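Local structure of TqaA (Penicillium aethiopicum, 5DLK) at residues 337-350 with 463-475. The protein is a fungal nonribosomal peptide synthetase whose condensation-like CT domain, the part modelled here, probably carries out macrocyclization of the carrier-bound peptide. Numbering follows the deposited sequence.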
ATOM      1  N   PHE A 337      13.490 -13.034 -22.192  1.00 15.67           N
ATOM      2  CA  PHE A 337      14.516 -14.078 -22.221  1.00 15.18           C
ATOM      3  C   PHE A 337      15.096 -14.212 -23.616  1.00 19.11           C
ATOM      4  O   PHE A 337      14.360 -14.125 -24.588  1.00 18.61           O
ATOM      5  CB  PHE A 337      13.921 -15.422 -21.817  1.00 16.10           C
ATOM      6  CG  PHE A 337      13.319 -15.442 -20.442  1.00 20.41           C
ATOM      7  CD1 PHE A 337      12.045 -14.925 -20.209  1.00 18.89           C
ATOM      8  CD2 PHE A 337      14.012 -16.041 -19.390  1.00 17.45           C
ATOM      9  CE1 PHE A 337      11.480 -14.971 -18.940  1.00 15.13           C
ATOM     10  CE2 PHE A 337      13.459 -16.088 -18.120  1.00 18.85           C
ATOM     11  CZ  PHE A 337      12.183 -15.553 -17.894  1.00 16.46           C
ATOM     12  N   PRO A 338      16.405 -14.472 -23.719  1.00 17.37           N
ATOM     13  CA  PRO A 338      16.984 -14.681 -25.053  1.00 17.65           C
ATOM     14  C   PRO A 338      16.669 -16.078 -25.600  1.00 17.60           C
ATOM     15  O   PRO A 338      16.130 -16.922 -24.891  1.00 20.17           O
ATOM     16  CB  PRO A 338      18.495 -14.520 -24.804  1.00 19.30           C
ATOM     17  CG  PRO A 338      18.694 -15.016 -23.432  1.00 21.08           C
ATOM     18  CD  PRO A 338      17.421 -14.540 -22.660  1.00 17.21           C
ATOM     19  N   GLU A 339      17.030 -16.334 -26.859  1.00 20.38           N
ATOM     20  CA  GLU A 339      16.908 -17.689 -27.400  1.00 26.79           C
ATOM     21  C   GLU A 339      17.836 -18.657 -26.656  1.00 24.84           C
ATOM     22  O   GLU A 339      18.802 -18.222 -26.021  1.00 21.75           O
ATOM     23  CB  GLU A 339      17.215 -17.690 -28.906  1.00 29.75           C
ATOM     24  CG  GLU A 339      16.219 -16.892 -29.753  1.00 32.36           C
ATOM     25  CD  GLU A 339      14.775 -17.432 -29.668  1.00 38.30           C
ATOM     26  OE1 GLU A 339      14.567 -18.663 -29.810  1.00 40.24           O
ATOM     27  OE2 GLU A 339      13.845 -16.619 -29.450  1.00 41.54           O
ATOM     28  N   ASP A 340      17.538 -19.957 -26.732  1.00 20.60           N
ATOM     29  CA  ASP A 340      18.277 -20.981 -26.006  1.00 24.91           C
ATOM     30  C   ASP A 340      19.784 -20.905 -26.308  1.00 20.66           C
ATOM     31  O   ASP A 340      20.606 -21.179 -25.442  1.00 23.64           O
ATOM     32  CB  ASP A 340      17.785 -22.388 -26.369  1.00 25.81           C
ATOM     33  CG  ASP A 340      16.404 -22.712 -25.809  1.00 38.78           C
ATOM     34  OD1 ASP A 340      15.844 -21.924 -25.009  1.00 32.97           O
ATOM     35  OD2 ASP A 340      15.891 -23.794 -26.173  1.00 41.19           O
ATOM     36  N   SER A 341      20.108 -20.542 -27.540  1.00 21.75           N
ATOM     37  CA  SER A 341      21.505 -20.508 -28.016  1.00 20.09           C
ATOM     38  C   SER A 341      22.388 -19.593 -27.167  1.00 21.84           C
ATOM     39  O   SER A 341      23.599 -19.810 -27.046  1.00 18.17           O
ATOM     40  CB  SER A 341      21.564 -20.071 -29.487  1.00 19.42           C
ATOM     41  OG  SER A 341      21.101 -18.744 -29.709  1.00 25.61           O
ATOM     42  N   THR A 342      21.782 -18.578 -26.554  1.00 18.36           N
ATOM     43  CA  THR A 342      22.549 -17.648 -25.723  1.00 21.67           C
ATOM     44  C   THR A 342      22.923 -18.274 -24.365  1.00 18.05           C
ATOM     45  O   THR A 342      23.900 -17.868 -23.703  1.00 17.22           O
ATOM     46  CB  THR A 342      21.748 -16.338 -25.546  1.00 26.55           C
ATOM     47  OG1 THR A 342      21.526 -15.758 -26.839  1.00 26.43           O
ATOM     48  CG2 THR A 342      22.477 -15.324 -24.663  1.00 21.48           C
ATOM     49  N   ASP A 343      22.159 -19.285 -23.959  1.00 18.22           N
ATOM     50  CA  ASP A 343      22.459 -20.084 -22.767  1.00 18.85           C
ATOM     51  C   ASP A 343      22.578 -19.219 -21.510  1.00 17.24           C
ATOM     52  O   ASP A 343      23.567 -19.280 -20.786  1.00 15.99           O
ATOM     53  CB  ASP A 343      23.747 -20.880 -22.972  1.00 21.50           C
ATOM     54  CG  ASP A 343      23.611 -22.327 -22.561  1.00 30.96           C
ATOM     55  OD1 ASP A 343      22.617 -22.671 -21.882  1.00 37.84           O
ATOM     56  OD2 ASP A 343      24.521 -23.110 -22.904  1.00 40.56           O
ATOM     57  N   TRP A 344      21.573 -18.388 -21.262  1.00 16.76           N
ATOM     58  CA  TRP A 344      21.557 -17.614 -20.028  1.00 16.60           C
ATOM     59  C   TRP A 344      21.675 -18.469 -18.764  1.00 17.12           C
ATOM     60  O   TRP A 344      21.127 -19.578 -18.684  1.00 16.29           O
ATOM     61  CB  TRP A 344      20.268 -16.810 -19.910  1.00 15.26           C
ATOM     62  CG  TRP A 344      20.378 -15.382 -20.311  1.00 15.14           C
ATOM     63  CD1 TRP A 344      21.388 -14.774 -21.008  1.00 17.02           C
ATOM     64  CD2 TRP A 344      19.410 -14.379 -20.037  1.00 18.99           C
ATOM     65  NE1 TRP A 344      21.088 -13.434 -21.195  1.00 16.32           N
ATOM     66  CE2 TRP A 344      19.879 -13.173 -20.597  1.00 16.89           C
ATOM     67  CE3 TRP A 344      18.175 -14.386 -19.368  1.00 15.93           C
ATOM     68  CZ2 TRP A 344      19.152 -11.990 -20.519  1.00 18.26           C
ATOM     69  CZ3 TRP A 344      17.449 -13.199 -19.290  1.00 15.81           C
ATOM     70  CH2 TRP A 344      17.944 -12.020 -19.858  1.00 18.72           C
ATOM     71  N   THR A 345      22.391 -17.927 -17.792  1.00 17.55           N
ATOM     72  CA  THR A 345      22.408 -18.476 -16.444  1.00 17.79           C
ATOM     73  C   THR A 345      21.403 -17.746 -15.577  1.00 18.44           C
ATOM     74  O   THR A 345      20.862 -16.713 -15.954  1.00 17.38           O
ATOM     75  CB  THR A 345      23.785 -18.337 -15.796  1.00 18.40           C
ATOM     76  OG1 THR A 345      24.078 -16.949 -15.615  1.00 17.37           O
ATOM     77  CG2 THR A 345      24.870 -18.966 -16.690  1.00 22.20           C
ATOM     78  N   VAL A 346      21.160 -18.294 -14.396  1.00 17.37           N
ATOM     79  CA  VAL A 346      20.373 -17.600 -13.396  1.00 16.41           C
ATOM     80  C   VAL A 346      20.887 -16.183 -13.146  1.00 15.68           C
ATOM     81  O   VAL A 346      20.101 -15.240 -13.071  1.00 15.13           O
ATOM     82  CB  VAL A 346      20.369 -18.405 -12.089  1.00 16.74           C
ATOM     83  CG1 VAL A 346      19.831 -17.559 -10.935  1.00 15.90           C
ATOM     84  CG2 VAL A 346      19.563 -19.695 -12.288  1.00 14.90           C
ATOM     85  N   MET A 347      22.204 -16.006 -13.059  1.00 15.69           N
ATOM     86  CA  MET A 347      22.736 -14.666 -12.827  1.00 15.57           C
ATOM     87  C   MET A 347      22.337 -13.667 -13.928  1.00 14.98           C
ATOM     88  O   MET A 347      22.051 -12.507 -13.640  1.00 16.07           O
ATOM     89  CB  MET A 347      24.265 -14.700 -12.720  1.00 17.79           C
ATOM     90  CG  MET A 347      24.809 -13.467 -12.022  1.00 26.02           C
ATOM     91  SD  MET A 347      24.389 -13.564 -10.247  1.00 31.92           S
ATOM     92  CE  MET A 347      25.638 -14.751  -9.736  1.00 40.67           C
ATOM     93  N   ASP A 348      22.355 -14.130 -15.174  1.00 14.98           N
ATOM     94  CA  ASP A 348      21.988 -13.290 -16.323  1.00 15.26           C
ATOM     95  C   ASP A 348      20.538 -12.848 -16.182  1.00 14.59           C
ATOM     96  O   ASP A 348      20.200 -11.694 -16.458  1.00 14.63           O
ATOM     97  CB  ASP A 348      22.181 -14.037 -17.646  1.00 17.30           C
ATOM     98  CG  ASP A 348      23.649 -14.395 -17.918  1.00 19.05           C
ATOM     99  OD1 ASP A 348      24.507 -13.533 -17.673  1.00 22.65           O
ATOM    100  OD2 ASP A 348      23.928 -15.524 -18.369  1.00 18.72           O
ATOM    101  N   LEU A 349      19.677 -13.776 -15.767  1.00 13.06           N
ATOM    102  CA  LEU A 349      18.267 -13.444 -15.563  1.00 12.78           C
ATOM    103  C   LEU A 349      18.118 -12.460 -14.411  1.00 14.06           C
ATOM    104  O   LEU A 349      17.332 -11.509 -14.493  1.00 14.46           O
ATOM    105  CB  LEU A 349      17.438 -14.723 -15.309  1.00 13.57           C
ATOM    106  CG  LEU A 349      16.013 -14.462 -14.823  1.00 14.45           C
ATOM    107  CD1 LEU A 349      15.242 -13.674 -15.876  1.00 13.34           C
ATOM    108  CD2 LEU A 349      15.297 -15.784 -14.486  1.00 13.94           C
ATOM    109  N   LEU A 350      18.863 -12.674 -13.326  1.00 13.23           N
ATOM    110  CA  LEU A 350      18.750 -11.772 -12.175  1.00 13.13           C
ATOM    111  C   LEU A 350      19.170 -10.339 -12.568  1.00 13.42           C
ATOM    112  O   LEU A 350      18.492  -9.380 -12.229  1.00 16.11           O
ATOM    113  CB  LEU A 350      19.599 -12.266 -11.010  1.00 14.46           C
ATOM    114  CG  LEU A 350      19.079 -13.589 -10.426  1.00 15.45           C
ATOM    115  CD1 LEU A 350      20.079 -14.151  -9.404  1.00 17.21           C
ATOM    116  CD2 LEU A 350      17.734 -13.344  -9.767  1.00 17.67           C
ATOM    117  N   PHE A 463      17.456 -20.667  -7.317  1.00 16.52           N
ATOM    118  CA  PHE A 463      18.256 -19.549  -7.826  1.00 18.63           C
ATOM    119  C   PHE A 463      19.374 -19.175  -6.851  1.00 20.05           C
ATOM    120  O   PHE A 463      20.517 -18.935  -7.250  1.00 21.37           O
ATOM    121  CB  PHE A 463      17.373 -18.326  -8.075  1.00 17.70           C
ATOM    122  CG  PHE A 463      16.570 -18.369  -9.368  1.00 16.20           C
ATOM    123  CD1 PHE A 463      16.586 -19.465 -10.199  1.00 16.64           C
ATOM    124  CD2 PHE A 463      15.797 -17.263  -9.730  1.00 18.56           C
ATOM    125  CE1 PHE A 463      15.826 -19.490 -11.377  1.00 16.79           C
ATOM    126  CE2 PHE A 463      15.054 -17.261 -10.908  1.00 18.14           C
ATOM    127  CZ  PHE A 463      15.069 -18.356 -11.735  1.00 15.45           C
ATOM    128  N   SER A 464      19.018 -19.137  -5.571  1.00 18.98           N
ATOM    129  CA  SER A 464      19.914 -18.762  -4.488  1.00 21.09           C
ATOM    130  C   SER A 464      21.041 -19.784  -4.319  1.00 22.82           C
ATOM    131  O   SER A 464      22.217 -19.434  -4.141  1.00 23.37           O
ATOM    132  CB  SER A 464      19.101 -18.644  -3.184  1.00 25.56           C
ATOM    133  OG  SER A 464      19.940 -18.525  -2.050  1.00 33.68           O
ATOM    134  N   THR A 465      20.653 -21.050  -4.369  1.00 20.42           N
ATOM    135  CA  THR A 465      21.569 -22.172  -4.172  1.00 22.51           C
ATOM    136  C   THR A 465      22.615 -22.283  -5.298  1.00 29.74           C
ATOM    137  O   THR A 465      23.791 -22.566  -5.030  1.00 26.17           O
ATOM    138  CB  THR A 465      20.772 -23.483  -4.038  1.00 24.52           C
ATOM    139  OG1 THR A 465      19.845 -23.346  -2.947  1.00 25.21           O
ATOM    140  CG2 THR A 465      21.683 -24.675  -3.757  1.00 27.52           C
ATOM    141  N   ASP A 466      22.214 -22.050  -6.551  1.00 23.08           N
ATOM    142  CA  ASP A 466      23.191 -22.087  -7.648  1.00 25.36           C
ATOM    143  C   ASP A 466      22.974 -20.985  -8.688  1.00 21.61           C
ATOM    144  O   ASP A 466      22.392 -21.234  -9.739  1.00 22.83           O
ATOM    145  CB  ASP A 466      23.168 -23.437  -8.359  1.00 27.40           C
ATOM    146  CG  ASP A 466      24.339 -23.603  -9.333  1.00 38.35           C
ATOM    147  OD1 ASP A 466      25.209 -22.701  -9.384  1.00 38.33           O
ATOM    148  OD2 ASP A 466      24.397 -24.635 -10.043  1.00 43.90           O
ATOM    149  N   PRO A 467      23.487 -19.788  -8.412  1.00 23.29           N
ATOM    150  CA  PRO A 467      23.246 -18.664  -9.317  1.00 23.74           C
ATOM    151  C   PRO A 467      23.968 -18.813 -10.664  1.00 24.30           C
ATOM    152  O   PRO A 467      23.696 -18.024 -11.570  1.00 24.52           O
ATOM    153  CB  PRO A 467      23.806 -17.461  -8.552  1.00 27.13           C
ATOM    154  CG  PRO A 467      24.074 -17.919  -7.185  1.00 27.71           C
ATOM    155  CD  PRO A 467      24.236 -19.394  -7.212  1.00 26.84           C
ATOM    156  N   THR A 468      24.870 -19.782 -10.816  1.00 21.50           N
ATOM    157  CA  THR A 468      25.552 -19.920 -12.100  1.00 21.03           C
ATOM    158  C   THR A 468      24.908 -20.998 -12.966  1.00 22.14           C
ATOM    159  O   THR A 468      25.387 -21.291 -14.069  1.00 23.87           O
ATOM    160  CB  THR A 468      27.072 -20.234 -11.934  1.00 26.97           C
ATOM    161  OG1 THR A 468      27.244 -21.551 -11.414  1.00 26.15           O
ATOM    162  CG2 THR A 468      27.743 -19.238 -11.011  1.00 33.02           C
ATOM    163  N   ALA A 469      23.823 -21.595 -12.474  1.00 22.06           N
ATOM    164  CA  ALA A 469      23.119 -22.629 -13.225  1.00 21.45           C
ATOM    165  C   ALA A 469      22.557 -22.106 -14.537  1.00 21.68           C
ATOM    166  O   ALA A 469      22.090 -20.969 -14.603  1.00 18.41           O
ATOM    167  CB  ALA A 469      21.975 -23.223 -12.387  1.00 19.18           C
ATOM    168  N   ARG A 470      22.551 -22.955 -15.560  1.00 20.57           N
ATOM    169  CA  ARG A 470      21.919 -22.600 -16.833  1.00 21.23           C
ATOM    170  C   ARG A 470      20.411 -22.600 -16.665  1.00 22.73           C
ATOM    171  O   ARG A 470      19.857 -23.526 -16.071  1.00 20.76           O
ATOM    172  CB  ARG A 470      22.325 -23.569 -17.951  1.00 24.10           C
ATOM    173  CG  ARG A 470      23.732 -23.380 -18.484  1.00 32.29           C
ATOM    174  CD  ARG A 470      24.089 -24.495 -19.491  1.00 40.59           C
ATOM    175  NE  ARG A 470      22.887 -25.118 -20.056  1.00 42.81           N
ATOM    176  CZ  ARG A 470      22.838 -25.759 -21.223  1.00 44.66           C
ATOM    177  NH1 ARG A 470      23.926 -25.875 -21.972  1.00 51.20           N
ATOM    178  NH2 ARG A 470      21.695 -26.283 -21.647  1.00 51.65           N
ATOM    179  N   LEU A 471      19.735 -21.569 -17.171  1.00 20.18           N
ATOM    180  CA  LEU A 471      18.269 -21.560 -17.095  1.00 19.95           C
ATOM    181  C   LEU A 471      17.660 -22.807 -17.717  1.00 25.51           C
ATOM    182  O   LEU A 471      16.665 -23.345 -17.212  1.00 24.78           O
ATOM    183  CB  LEU A 471      17.694 -20.326 -17.796  1.00 20.45           C
ATOM    184  CG  LEU A 471      17.794 -18.981 -17.097  1.00 21.80           C
ATOM    185  CD1 LEU A 471      17.003 -17.907 -17.896  1.00 17.04           C
ATOM    186  CD2 LEU A 471      17.301 -19.073 -15.653  1.00 20.30           C
ATOM    187  N   LEU A 472      18.252 -23.273 -18.816  1.00 23.55           N
ATOM    188  CA  LEU A 472      17.752 -24.484 -19.474  1.00 31.62           C
ATOM    189  C   LEU A 472      17.755 -25.711 -18.552  1.00 33.06           C
ATOM    190  O   LEU A 472      17.031 -26.673 -18.792  1.00 39.59           O
ATOM    191  CB  LEU A 472      18.574 -24.792 -20.734  1.00 31.14           C
ATOM    192  CG  LEU A 472      18.208 -23.916 -21.930  1.00 36.26           C
ATOM    193  CD1 LEU A 472      19.181 -24.101 -23.101  1.00 37.73           C
ATOM    194  CD2 LEU A 472      16.781 -24.226 -22.358  1.00 38.13           C
ATOM    195  N   ASP A 473      18.567 -25.669 -17.501  1.00 29.93           N
ATOM    196  CA  ASP A 473      18.710 -26.809 -16.600  1.00 33.13           C
ATOM    197  C   ASP A 473      17.821 -26.718 -15.359  1.00 33.30           C
ATOM    198  O   ASP A 473      17.833 -27.616 -14.510  1.00 35.65           O
ATOM    199  CB  ASP A 473      20.167 -26.948 -16.159  1.00 31.42           C
ATOM    200  CG  ASP A 473      21.087 -27.380 -17.298  1.00 37.93           C
ATOM    201  OD1 ASP A 473      20.589 -27.995 -18.266  1.00 38.45           O
ATOM    202  OD2 ASP A 473      22.303 -27.088 -17.226  1.00 35.66           O
ATOM    203  N   ILE A 474      17.077 -25.623 -15.232  1.00 24.20           N
ATOM    204  CA  ILE A 474      16.244 -25.416 -14.052  1.00 25.88           C
ATOM    205  C   ILE A 474      14.935 -26.186 -14.181  1.00 29.20           C
ATOM    206  O   ILE A 474      14.243 -26.077 -15.196  1.00 26.08           O
ATOM    207  CB  ILE A 474      15.910 -23.924 -13.835  1.00 21.41           C
ATOM    208  CG1 ILE A 474      17.183 -23.084 -13.713  1.00 26.47           C
ATOM    209  CG2 ILE A 474      15.002 -23.742 -12.609  1.00 23.29           C
ATOM    210  CD1 ILE A 474      17.850 -23.118 -12.369  1.00 27.06           C
ATOM    211  N   THR A 475      14.598 -26.958 -13.150  1.00 27.50           N
ATOM    212  CA  THR A 475      13.285 -27.599 -13.075  1.00 29.22           C
ATOM    213  C   THR A 475      12.591 -27.182 -11.788  1.00 26.95           C
ATOM    214  O   THR A 475      13.241 -26.766 -10.831  1.00 30.18           O
ATOM    215  CB  THR A 475      13.391 -29.140 -13.124  1.00 29.53           C
ATOM    216  OG1 THR A 475      14.115 -29.591 -11.973  1.00 33.92           O
ATOM    217  CG2 THR A 475      14.116 -29.582 -14.385  1.00 35.24           C
TER
HETATM  218  O   HOH W   1      20.286 -21.523 -20.269  1.00 22.90           O
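Val-346 is the bump that residues 463-475 close around. Val-346 CG1 sits 4.1 Å from the centroid of the Phe-463 ring and 28° off the ring normal, a CH-pi contact over the face. With CG1 anti to the backbone N (chi1 167°), Val-346 CG2 lies against Phe-463 CD1 and reaches Ile-474 CD1 at 3.8 Å, with Ala-469 more loosely beside it. Leu-471 is the reciprocal bump: its CD1 meets the edges of the Phe-337 and Trp-344 rings, with Phe-337 CD2 at 3.8 Å, while its CD2 packs on Leu-349 and Val-346. At the outer end Met-347, bent twice along its chain, lies beside Pro-467 in a tight carbon pair, Met-347 CE to Pro-467 CB 3.5 Å.

A single backbone bridge between Thr-345 and Arg-470 fixes this fit. Leu-471 N donates to Trp-344 O at 2.9 Å, and Val-346 N to Ala-469 O at 2.8 Å; Met-347 N adds a weak bond to Pro-467 O.

Farther out, Asp-343 OD2 and Arg-470 NH1 are 3.0 Å apart, but Asp-343 OD1 lies over one guanidinium face and the two planes are 71° apart, so charge holds the pair, not an aimed N-H. A water links Asp-343 OD1 and Trp-344 O to Leu-472 N. Replacing Asp-343 by an alanine would probably leave the Arg-470 guanidinium with Asp-473 as its remaining partner in this network, less fixed in its rotation, and cost the water one of its acceptors.

Thr-345 and Asp-348 form a capping box: Thr-345 N donates to Asp-348 OD2 at 2.9 Å and Asp-348 N returns a weak bond to Thr-345 OG1. The contact thus pins the capped start of helix 346-358 to the tail leaving helix 446-465, within the C-terminal lobe of the condensation-domain fold.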